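Local coordinates for protein glycerol-3-phosphate dehydrogenase [NAD(+)] 1 (Saccharomyces cerevisiae, PDB 4FGW) that interconverts dihydroxyacetone phosphate and sn-glycerol 3-phosphate with NAD as cofactor, driving the glycerol accumulation that protects yeast cells under hyperosmotic stress, at residues Ile49-Tyr60 and Ala220-His228; Pro66-Glu74 and Asn104-Ser114. One frame throughout, in Å; residues are numbered along the deposited sequence.

Both contacts belong to the Rossmann-type nucleotide-binding domain. Interaction 1 fastens helix 44-59, whose first turn carries the end of the probable glycine-rich NAD motif, to the end of helix 215-222 and the start of strand 227-232, one outermost strand of the main sheet; interaction 2 pairs strand 67-71 with strand 105-108, the other outermost strand, and packs against the same helix. Their centres lie about 17 Å apart, yet they touch: Asn-104 ND2 is 2.7 Å from Ala-54 O, a probable hydrogen bond, and Val-53 CG1 is 3.6 Å from Val-68 CG2. Each approaches the probable NAD site, the side chains of Ile-49 and Trp-45 being about 4 Å apart, like those of Val-72 and Ser-42.

Interaction 1. Residues Ile49-Tyr60 and Ala220-His228; sequences IAKVVAENCKGY and ALFHRPYFH
Glu-55 OE1 takes two short bonds from the 220-228 segment. Arg-224 NE reaches its anti lone pair at 2.7 Å, nearly in the guanidinium plane, while Tyr-226 OH donates at 2.6 Å from the syn side, somewhat out of the carboxylate plane. Carboxylate and guanidinium planes stand 71° apart, so the salt bridge is an edge-on approach to one oxygen rather than a flat paired one. The arginine chain, bent at chi2 and chi3 (-62° and -64°), folds back so that its guanidinium lies with one face over Glu-55 CB.

At the next residue, Asn-56 ND2 bonds Leu-221 O (2.7 Å) and His-223 O (3.2 Å), coming from above both carbonyl planes; the amide thus takes up carbonyls where helix 215-222 ends. On the inner side a methyl, Val-52 CG1, packs on the Phe-222 carbonyl, 3.3 Å from its O, and Val-53 CG2 makes an apolar contact with Phe-222 CE1 at 3.7 Å. At the far end Ala-220 CB makes a CH-pi contact over the Tyr-60 ring, 4.1 Å from its centroid.

In the second shell, Lys-51 NZ is shared between Glu-55 OE2, met on its syn lone pair at 2.8 Å, and Glu-191; with both its oxygens paired, the Glu-55 carboxylate is likely to be limited in rotation. Helix 44-59 meanwhile rests Val-53 on Val-37 of strand 35-40, Leu-221 packs on that same valine, and Phe-227 lies against strand 194-199.

Interaction 2. Residues Pro66-Glu74 and Asn104-Ser114; sequences PIVQMWVFE and NLVANPDLIDS
Trp-71 and Leu-111 form the compact end of this contact: CD1 of the leucine sits over the indole, 3.7 Å from the five-membered ring centroid and 14° off its normal. With CG anti to the backbone N (chi1 177°), the ring reaches the start of helix 111-115, where NE1 donates to Pro-109 O at 3.2 Å from above the carbonyl plane. Replacement by alanine would probably leave Leu-111 without its aromatic platform and Pro-109 O without this donor.

Beside it, Asn-108 ND2 meets Gln-69 OE1 at 2.7 Å, almost straight (177°), and also donates to Asp-113 OD1; its OD1 accepts from Asp-110 N in an Asx turn. Parallel pairing runs from Val-68 N to Asn-104 O through Val-72 N to Asn-108 O. Val-68, Met-70 and Leu-105 share the face toward helix 44-59.

The other end is looser: exposed Ile-67 touches Val-106 chiefly CG2 to CG2, at 3.8 Å, and Pro-66 is held by Asn-104 ND2, whose stronger partner is Ala-54 O. Bonds from both Asn-108 amide atoms imply a fixed orientation, joining strand 67-71, through Gln-69, to the helix start, through Asp-110 N and Asp-113.

Interaction 1. Residues Ile49-Tyr60 and Ala220-His228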
loop_
_atom_site.group_PDB
_atom_site.type_symbol
_atom_site.label_atom_id
_atom_site.label_comp_id
_atom_site.label_asym_id
_atom_site.label_seq_id
_atom_site.Cartn_x
_atom_site.Cartn_y
_atom_site.Cartn_z
ATOM N N ILE A 49 -4.601 7.036 24.412
ATOM C CA ILE A 49 -3.737 5.916 24.770
ATOM C C ILE A 49 -3.869 5.508 26.241
ATOM O O ILE A 49 -3.800 4.320 26.551
ATOM C CB ILE A 49 -2.282 6.054 24.230
ATOM C CG1 ILE A 49 -1.795 4.742 23.587
ATOM C CG2 ILE A 49 -1.294 6.565 25.275
ATOM C CD1 ILE A 49 -2.301 4.484 22.171
ATOM N N ALA A 50 -4.139 6.493 27.123
ATOM C CA ALA A 50 -4.351 6.305 28.556
ATOM C C ALA A 50 -5.674 5.578 28.831
ATOM O O ALA A 50 -5.762 4.827 29.801
ATOM C CB ALA A 50 -4.331 7.646 29.256
ATOM N N LYS A 51 -6.692 5.792 27.962
ATOM C CA LYS A 51 -8.008 5.144 28.025
ATOM C C LYS A 51 -7.846 3.662 27.641
ATOM O O LYS A 51 -8.405 2.792 28.315
ATOM C CB LYS A 51 -9.001 5.857 27.084
ATOM C CG LYS A 51 -10.398 5.240 27.025
ATOM C CD LYS A 51 -11.247 5.898 25.947
ATOM C CE LYS A 51 -12.613 5.276 25.803
ATOM N NZ LYS A 51 -12.585 4.035 24.988
ATOM N N VAL A 52 -7.061 3.394 26.569
ATOM C CA VAL A 52 -6.718 2.068 26.038
ATOM C C VAL A 52 -5.994 1.245 27.134
ATOM O O VAL A 52 -6.369 0.097 27.402
ATOM C CB VAL A 52 -5.870 2.227 24.741
ATOM C CG1 VAL A 52 -5.135 0.941 24.362
ATOM C CG2 VAL A 52 -6.727 2.725 23.579
ATOM N N VAL A 53 -4.985 1.866 27.779
ATOM C CA VAL A 53 -4.171 1.287 28.848
ATOM C C VAL A 53 -5.006 1.018 30.121
ATOM O O VAL A 53 -4.906 -0.080 30.674
ATOM C CB VAL A 53 -2.887 2.131 29.079
ATOM C CG1 VAL A 53 -2.245 1.847 30.430
ATOM C CG2 VAL A 53 -1.881 1.907 27.951
ATOM N N ALA A 54 -5.868 1.977 30.541
ATOM C CA ALA A 54 -6.744 1.820 31.716
ATOM C C ALA A 54 -7.759 0.683 31.555
ATOM O O ALA A 54 -8.072 -0.002 32.534
ATOM C CB ALA A 54 -7.453 3.127 32.046
ATOM N N GLU A 55 -8.255 0.482 30.321
ATOM C CA GLU A 55 -9.193 -0.584 29.964
ATOM C C GLU A 55 -8.526 -1.953 30.132
ATOM O O GLU A 55 -9.148 -2.879 30.659
ATOM C CB GLU A 55 -9.669 -0.413 28.510
ATOM C CG GLU A 55 -10.807 0.581 28.341
ATOM C CD GLU A 55 -11.080 1.029 26.917
ATOM O OE1 GLU A 55 -10.668 0.319 25.972
ATOM O OE2 GLU A 55 -11.713 2.095 26.746
ATOM N N ASN A 56 -7.255 -2.065 29.696
ATOM C CA ASN A 56 -6.467 -3.291 29.780
ATOM C C ASN A 56 -5.968 -3.612 31.184
ATOM O O ASN A 56 -5.877 -4.791 31.525
ATOM C CB ASN A 56 -5.340 -3.295 28.754
ATOM C CG ASN A 56 -5.817 -3.516 27.344
ATOM O OD1 ASN A 56 -6.709 -4.326 27.074
ATOM N ND2 ASN A 56 -5.205 -2.826 26.403
ATOM N N CYS A 57 -5.663 -2.577 32.002
ATOM C CA CYS A 57 -5.233 -2.746 33.398
ATOM C C CYS A 57 -6.359 -3.371 34.218
ATOM O O CYS A 57 -6.102 -4.263 35.023
ATOM C CB CYS A 57 -4.757 -1.426 33.998
ATOM S SG CYS A 57 -3.159 -0.861 33.360
ATOM N N LYS A 58 -7.612 -2.948 33.951
ATOM C CA LYS A 58 -8.829 -3.493 34.557
ATOM C C LYS A 58 -9.071 -4.917 34.017
ATOM O O LYS A 58 -9.565 -5.775 34.750
ATOM C CB LYS A 58 -10.032 -2.588 34.233
ATOM C CG LYS A 58 -10.792 -2.094 35.463
ATOM C CD LYS A 58 -12.022 -2.944 35.770
ATOM C CE LYS A 58 -12.779 -2.414 36.965
ATOM N NZ LYS A 58 -13.898 -3.309 37.362
ATOM N N GLY A 59 -8.700 -5.139 32.751
ATOM C CA GLY A 59 -8.827 -6.415 32.053
ATOM C C GLY A 59 -7.797 -7.465 32.431
ATOM O O GLY A 59 -8.046 -8.659 32.244
ATOM N N TYR A 60 -6.628 -7.038 32.953
ATOM C CA TYR A 60 -5.556 -7.944 33.377
ATOM C C TYR A 60 -5.081 -7.606 34.809
ATOM O O TYR A 60 -4.000 -7.033 34.976
ATOM C CB TYR A 60 -4.396 -7.945 32.364
ATOM C CG TYR A 60 -4.776 -8.466 30.996
ATOM C CD1 TYR A 60 -5.162 -7.597 29.978
ATOM C CD2 TYR A 60 -4.722 -9.828 30.708
ATOM C CE1 TYR A 60 -5.505 -8.072 28.713
ATOM C CE2 TYR A 60 -5.066 -10.315 29.446
ATOM C CZ TYR A 60 -5.454 -9.432 28.451
ATOM O OH TYR A 60 -5.789 -9.913 27.205
ATOM N N ALA A 220 -0.759 -7.330 25.704
ATOM C CA ALA A 220 -1.841 -7.243 26.680
ATOM C C ALA A 220 -2.137 -5.794 27.086
ATOM O O ALA A 220 -3.295 -5.466 27.334
ATOM C CB ALA A 220 -1.505 -8.078 27.909
ATOM N N LEU A 221 -1.098 -4.933 27.137
ATOM C CA LEU A 221 -1.214 -3.528 27.532
ATOM C C LEU A 221 -1.948 -2.654 26.516
ATOM O O LEU A 221 -2.729 -1.789 26.913
ATOM C CB LEU A 221 0.182 -2.935 27.848
ATOM C CG LEU A 221 0.257 -1.503 28.405
ATOM C CD1 LEU A 221 -0.444 -1.386 29.749
ATOM C CD2 LEU A 221 1.691 -1.054 28.531
ATOM N N PHE A 222 -1.695 -2.865 25.220
ATOM C CA PHE A 222 -2.275 -2.027 24.178
ATOM C C PHE A 222 -3.403 -2.629 23.348
ATOM O O PHE A 222 -4.240 -1.870 22.847
ATOM C CB PHE A 222 -1.169 -1.439 23.287
ATOM C CG PHE A 222 -0.135 -0.612 24.018
ATOM C CD1 PHE A 222 -0.432 0.674 24.461
ATOM C CD2 PHE A 222 1.143 -1.113 24.251
ATOM C CE1 PHE A 222 0.528 1.443 25.116
ATOM C CE2 PHE A 222 2.103 -0.343 24.913
ATOM C CZ PHE A 222 1.787 0.926 25.345
ATOM N N HIS A 223 -3.424 -3.969 23.164
ATOM C CA HIS A 223 -4.446 -4.622 22.337
ATOM C C HIS A 223 -5.866 -4.473 22.868
ATOM O O HIS A 223 -6.128 -4.712 24.052
ATOM C CB HIS A 223 -4.110 -6.093 22.047
ATOM C CG HIS A 223 -4.981 -6.706 20.991
ATOM N ND1 HIS A 223 -4.624 -6.680 19.659
ATOM C CD2 HIS A 223 -6.189 -7.307 21.106
ATOM C CE1 HIS A 223 -5.613 -7.275 19.010
ATOM N NE2 HIS A 223 -6.579 -7.661 19.839
ATOM N N ARG A 224 -6.779 -4.069 21.972
ATOM C CA ARG A 224 -8.211 -3.905 22.242
ATOM C C ARG A 224 -8.970 -4.510 21.049
ATOM O O ARG A 224 -8.386 -4.574 19.966
ATOM C CB ARG A 224 -8.588 -2.406 22.396
ATOM C CG ARG A 224 -7.887 -1.630 23.518
ATOM C CD ARG A 224 -8.156 -2.149 24.930
ATOM N NE ARG A 224 -9.559 -2.032 25.333
ATOM C CZ ARG A 224 -10.316 -3.046 25.736
ATOM N NH1 ARG A 224 -9.816 -4.274 25.801
ATOM N NH2 ARG A 224 -11.579 -2.842 26.080
ATOM N N PRO A 225 -10.255 -4.921 21.179
ATOM C CA PRO A 225 -10.976 -5.452 20.000
ATOM C C PRO A 225 -11.102 -4.431 18.855
ATOM O O PRO A 225 -11.092 -4.813 17.681
ATOM C CB PRO A 225 -12.343 -5.858 20.567
ATOM C CG PRO A 225 -12.116 -6.019 22.054
ATOM C CD PRO A 225 -11.114 -4.951 22.384
ATOM N N TYR A 226 -11.176 -3.131 19.204
ATOM C CA TYR A 226 -11.266 -1.995 18.282
ATOM C C TYR A 226 -9.876 -1.408 17.934
ATOM O O TYR A 226 -9.787 -0.441 17.179
ATOM C CB TYR A 226 -12.175 -0.898 18.885
ATOM C CG TYR A 226 -11.642 -0.283 20.167
ATOM C CD1 TYR A 226 -10.745 0.783 20.133
ATOM C CD2 TYR A 226 -12.058 -0.746 21.413
ATOM C CE1 TYR A 226 -10.256 1.355 21.307
ATOM C CE2 TYR A 226 -11.581 -0.177 22.594
ATOM C CZ TYR A 226 -10.680 0.875 22.537
ATOM O OH TYR A 226 -10.201 1.441 23.696
ATOM N N PHE A 227 -8.807 -1.946 18.524
ATOM C CA PHE A 227 -7.447 -1.434 18.320
ATOM C C PHE A 227 -6.473 -2.601 18.280
ATOM O O PHE A 227 -5.922 -2.989 19.323
ATOM C CB PHE A 227 -7.103 -0.446 19.461
ATOM C CG PHE A 227 -5.871 0.412 19.304
ATOM C CD1 PHE A 227 -5.712 1.238 18.192
ATOM C CD2 PHE A 227 -4.921 0.479 20.317
ATOM C CE1 PHE A 227 -4.604 2.081 18.080
ATOM C CE2 PHE A 227 -3.820 1.329 20.205
ATOM C CZ PHE A 227 -3.679 2.136 19.095
ATOM N N HIS A 228 -6.294 -3.189 17.078
ATOM C CA HIS A 228 -5.419 -4.345 16.882
ATOM C C HIS A 228 -3.948 -3.975 17.034
ATOM O O HIS A 228 -3.484 -3.007 16.433
ATOM C CB HIS A 228 -5.695 -5.039 15.539
ATOM C CG HIS A 228 -6.956 -5.854 15.499
ATOM N ND1 HIS A 228 -7.914 -5.765 16.491
ATOM C CD2 HIS A 228 -7.372 -6.741 14.572
ATOM C CE1 HIS A 228 -8.872 -6.608 16.143
ATOM N NE2 HIS A 228 -8.592 -7.212 14.992
#

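Interaction 2. Residues Pro66-Glu74 and Asn104-Ser114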
loop_
_atom_site.group_PDB
_atom_site.type_symbol
_atom_site.label_atom_id
_atom_site.label_comp_id
_atom_site.label_asym_id
_atom_site.label_seq_id
_atom_site.Cartn_x
_atom_site.Cartn_y
_atom_site.Cartn_z
ATOM N N PRO A 66 -4.267 -1.837 39.227
ATOM C CA PRO A 66 -5.596 -1.360 38.794
ATOM C C PRO A 66 -5.664 0.054 38.228
ATOM O O PRO A 66 -6.343 0.264 37.230
ATOM C CB PRO A 66 -6.461 -1.512 40.056
ATOM C CG PRO A 66 -5.724 -2.465 40.921
ATOM C CD PRO A 66 -4.281 -2.210 40.657
ATOM N N ILE A 67 -4.953 1.006 38.859
ATOM C CA ILE A 67 -4.952 2.434 38.528
ATOM C C ILE A 67 -3.862 2.822 37.528
ATOM O O ILE A 67 -2.710 2.403 37.669
ATOM C CB ILE A 67 -4.873 3.302 39.824
ATOM C CG1 ILE A 67 -5.727 2.727 40.968
ATOM C CG2 ILE A 67 -5.221 4.764 39.564
ATOM C CD1 ILE A 67 -4.903 2.150 42.123
ATOM N N VAL A 68 -4.235 3.646 36.554
ATOM C CA VAL A 68 -3.289 4.221 35.604
ATOM C C VAL A 68 -3.271 5.712 35.804
ATOM O O VAL A 68 -4.310 6.347 35.823
ATOM C CB VAL A 68 -3.657 3.925 34.125
ATOM C CG1 VAL A 68 -2.899 4.830 33.194
ATOM C CG2 VAL A 68 -3.369 2.502 33.784
ATOM N N GLN A 69 -2.070 6.245 35.967
ATOM C CA GLN A 69 -1.826 7.666 36.194
ATOM C C GLN A 69 -1.551 8.375 34.861
ATOM O O GLN A 69 -0.883 7.820 33.989
ATOM C CB GLN A 69 -0.649 7.852 37.152
ATOM C CG GLN A 69 -0.794 9.072 38.062
ATOM C CD GLN A 69 -1.701 8.902 39.269
ATOM O OE1 GLN A 69 -2.122 9.884 39.886
ATOM N NE2 GLN A 69 -2.010 7.668 39.655
ATOM N N MET A 70 -2.094 9.584 34.694
ATOM C CA MET A 70 -1.876 10.377 33.492
ATOM C C MET A 70 -1.408 11.767 33.881
ATOM O O MET A 70 -2.147 12.492 34.553
ATOM C CB MET A 70 -3.132 10.440 32.606
ATOM C CG MET A 70 -2.927 11.258 31.333
ATOM S SD MET A 70 -4.346 11.331 30.222
ATOM C CE MET A 70 -5.488 12.293 31.184
ATOM N N TRP A 71 -0.179 12.138 33.467
ATOM C CA TRP A 71 0.338 13.466 33.763
ATOM C C TRP A 71 -0.353 14.516 32.903
ATOM O O TRP A 71 -0.253 14.491 31.675
ATOM C CB TRP A 71 1.870 13.568 33.667
ATOM C CG TRP A 71 2.352 14.972 33.917
ATOM C CD1 TRP A 71 2.308 15.654 35.099
ATOM C CD2 TRP A 71 2.796 15.915 32.929
ATOM N NE1 TRP A 71 2.760 16.940 34.922
ATOM C CE2 TRP A 71 3.062 17.131 33.599
ATOM C CE3 TRP A 71 3.012 15.843 31.540
ATOM C CZ2 TRP A 71 3.541 18.264 32.931
ATOM C CZ3 TRP A 71 3.490 16.966 30.880
ATOM C CH2 TRP A 71 3.754 18.157 31.573
ATOM N N VAL A 72 -1.057 15.436 33.573
ATOM C CA VAL A 72 -1.777 16.539 32.943
ATOM C C VAL A 72 -1.116 17.851 33.365
ATOM O O VAL A 72 -1.025 18.122 34.561
ATOM C CB VAL A 72 -3.295 16.529 33.298
ATOM C CG1 VAL A 72 -4.054 17.612 32.533
ATOM C CG2 VAL A 72 -3.925 15.157 33.060
ATOM N N PHE A 73 -0.646 18.655 32.386
ATOM C CA PHE A 73 -0.068 19.968 32.662
ATOM C C PHE A 73 -1.258 20.825 33.102
ATOM O O PHE A 73 -2.179 21.038 32.310
ATOM C CB PHE A 73 0.636 20.559 31.419
ATOM C CG PHE A 73 1.274 21.911 31.662
ATOM C CD1 PHE A 73 2.569 22.009 32.157
ATOM C CD2 PHE A 73 0.571 23.087 31.415
ATOM C CE1 PHE A 73 3.149 23.259 32.399
ATOM C CE2 PHE A 73 1.151 24.335 31.660
ATOM C CZ PHE A 73 2.436 24.414 32.149
ATOM N N GLU A 74 -1.281 21.214 34.388
ATOM C CA GLU A 74 -2.380 21.960 34.996
ATOM C C GLU A 74 -2.805 23.230 34.262
ATOM O O GLU A 74 -1.987 24.104 33.968
ATOM C CB GLU A 74 -2.149 22.207 36.498
ATOM C CG GLU A 74 -3.415 22.501 37.290
ATOM C CD GLU A 74 -4.400 21.353 37.408
ATOM O OE1 GLU A 74 -4.305 20.588 38.394
ATOM O OE2 GLU A 74 -5.275 21.226 36.522
ATOM N N ASN A 104 -10.528 4.093 36.476
ATOM C CA ASN A 104 -9.180 3.894 36.962
ATOM C C ASN A 104 -8.136 4.740 36.281
ATOM O O ASN A 104 -6.953 4.598 36.526
ATOM C CB ASN A 104 -8.802 2.435 36.806
ATOM C CG ASN A 104 -9.344 1.825 35.543
ATOM O OD1 ASN A 104 -10.397 2.195 35.065
ATOM N ND2 ASN A 104 -8.620 0.879 35.005
ATOM N N LEU A 105 -8.585 5.604 35.397
ATOM C CA LEU A 105 -7.713 6.565 34.731
ATOM C C LEU A 105 -7.720 7.857 35.548
ATOM O O LEU A 105 -8.672 8.640 35.473
ATOM C CB LEU A 105 -8.139 6.798 33.268
ATOM C CG LEU A 105 -7.339 7.812 32.424
ATOM C CD1 LEU A 105 -5.830 7.590 32.539
ATOM C CD2 LEU A 105 -7.770 7.762 30.968
ATOM N N VAL A 106 -6.662 8.048 36.357
ATOM C CA VAL A 106 -6.505 9.192 37.253
ATOM C C VAL A 106 -5.530 10.229 36.692
ATOM O O VAL A 106 -4.392 9.894 36.361
ATOM C CB VAL A 106 -6.153 8.745 38.707
ATOM C CG1 VAL A 106 -5.849 9.938 39.611
ATOM C CG2 VAL A 106 -7.272 7.901 39.306
ATOM N N ALA A 107 -5.991 11.490 36.604
ATOM C CA ALA A 107 -5.214 12.636 36.137
ATOM C C ALA A 107 -4.326 13.157 37.278
ATOM O O ALA A 107 -4.783 13.253 38.420
ATOM C CB ALA A 107 -6.154 13.731 35.662
ATOM N N ASN A 108 -3.073 13.490 36.958
ATOM C CA ASN A 108 -2.116 13.979 37.945
ATOM C C ASN A 108 -1.389 15.247 37.464
ATOM O O ASN A 108 -0.780 15.220 36.392
ATOM C CB ASN A 108 -1.122 12.880 38.331
ATOM C CG ASN A 108 -0.527 13.077 39.703
ATOM O OD1 ASN A 108 0.085 14.108 40.009
ATOM N ND2 ASN A 108 -0.706 12.094 40.571
ATOM N N PRO A 109 -1.420 16.356 38.238
ATOM C CA PRO A 109 -0.736 17.576 37.778
ATOM C C PRO A 109 0.774 17.598 38.028
ATOM O O PRO A 109 1.475 18.420 37.427
ATOM C CB PRO A 109 -1.457 18.694 38.532
ATOM C CG PRO A 109 -1.947 18.050 39.786
ATOM C CD PRO A 109 -2.103 16.571 39.533
ATOM N N ASP A 110 1.268 16.714 38.924
ATOM C CA ASP A 110 2.679 16.610 39.298
ATOM C C ASP A 110 3.362 15.486 38.519
ATOM O O ASP A 110 2.972 14.322 38.640
ATOM C CB ASP A 110 2.822 16.408 40.820
ATOM C CG ASP A 110 4.228 16.583 41.356
ATOM O OD1 ASP A 110 5.110 15.766 41.001
ATOM O OD2 ASP A 110 4.435 17.490 42.193
ATOM N N LEU A 111 4.337 15.852 37.713
ATOM C CA LEU A 111 5.110 14.912 36.960
ATOM C C LEU A 111 5.665 13.837 37.851
ATOM O O LEU A 111 5.446 12.665 37.613
ATOM C CB LEU A 111 6.247 15.635 36.260
ATOM C CG LEU A 111 6.924 14.980 35.066
ATOM C CD1 LEU A 111 5.918 14.351 34.162
ATOM C CD2 LEU A 111 7.732 15.973 34.304
ATOM N N ILE A 112 6.398 14.237 38.876
ATOM C CA ILE A 112 7.082 13.296 39.732
ATOM C C ILE A 112 6.129 12.397 40.493
ATOM O O ILE A 112 6.424 11.245 40.728
ATOM C CB ILE A 112 7.994 14.029 40.702
ATOM C CG1 ILE A 112 8.799 15.048 39.928
ATOM C CG2 ILE A 112 8.939 13.069 41.378
ATOM C CD1 ILE A 112 8.561 14.916 38.496
ATOM N N ASP A 113 4.979 12.913 40.876
ATOM C CA ASP A 113 4.048 12.093 41.628
ATOM C C ASP A 113 3.465 10.985 40.757
ATOM O O ASP A 113 3.182 9.889 41.226
ATOM C CB ASP A 113 2.924 12.940 42.231
ATOM C CG ASP A 113 2.015 12.138 43.134
ATOM O OD1 ASP A 113 0.831 12.469 43.257
ATOM O OD2 ASP A 113 2.476 11.164 43.727
ATOM N N SER A 114 3.282 11.288 39.480
ATOM C CA SER A 114 2.692 10.350 38.521
ATOM C C SER A 114 3.652 9.180 38.250
ATOM O O SER A 114 3.211 8.061 37.989
ATOM C CB SER A 114 2.339 11.065 37.220
ATOM O OG SER A 114 3.494 11.540 36.550
#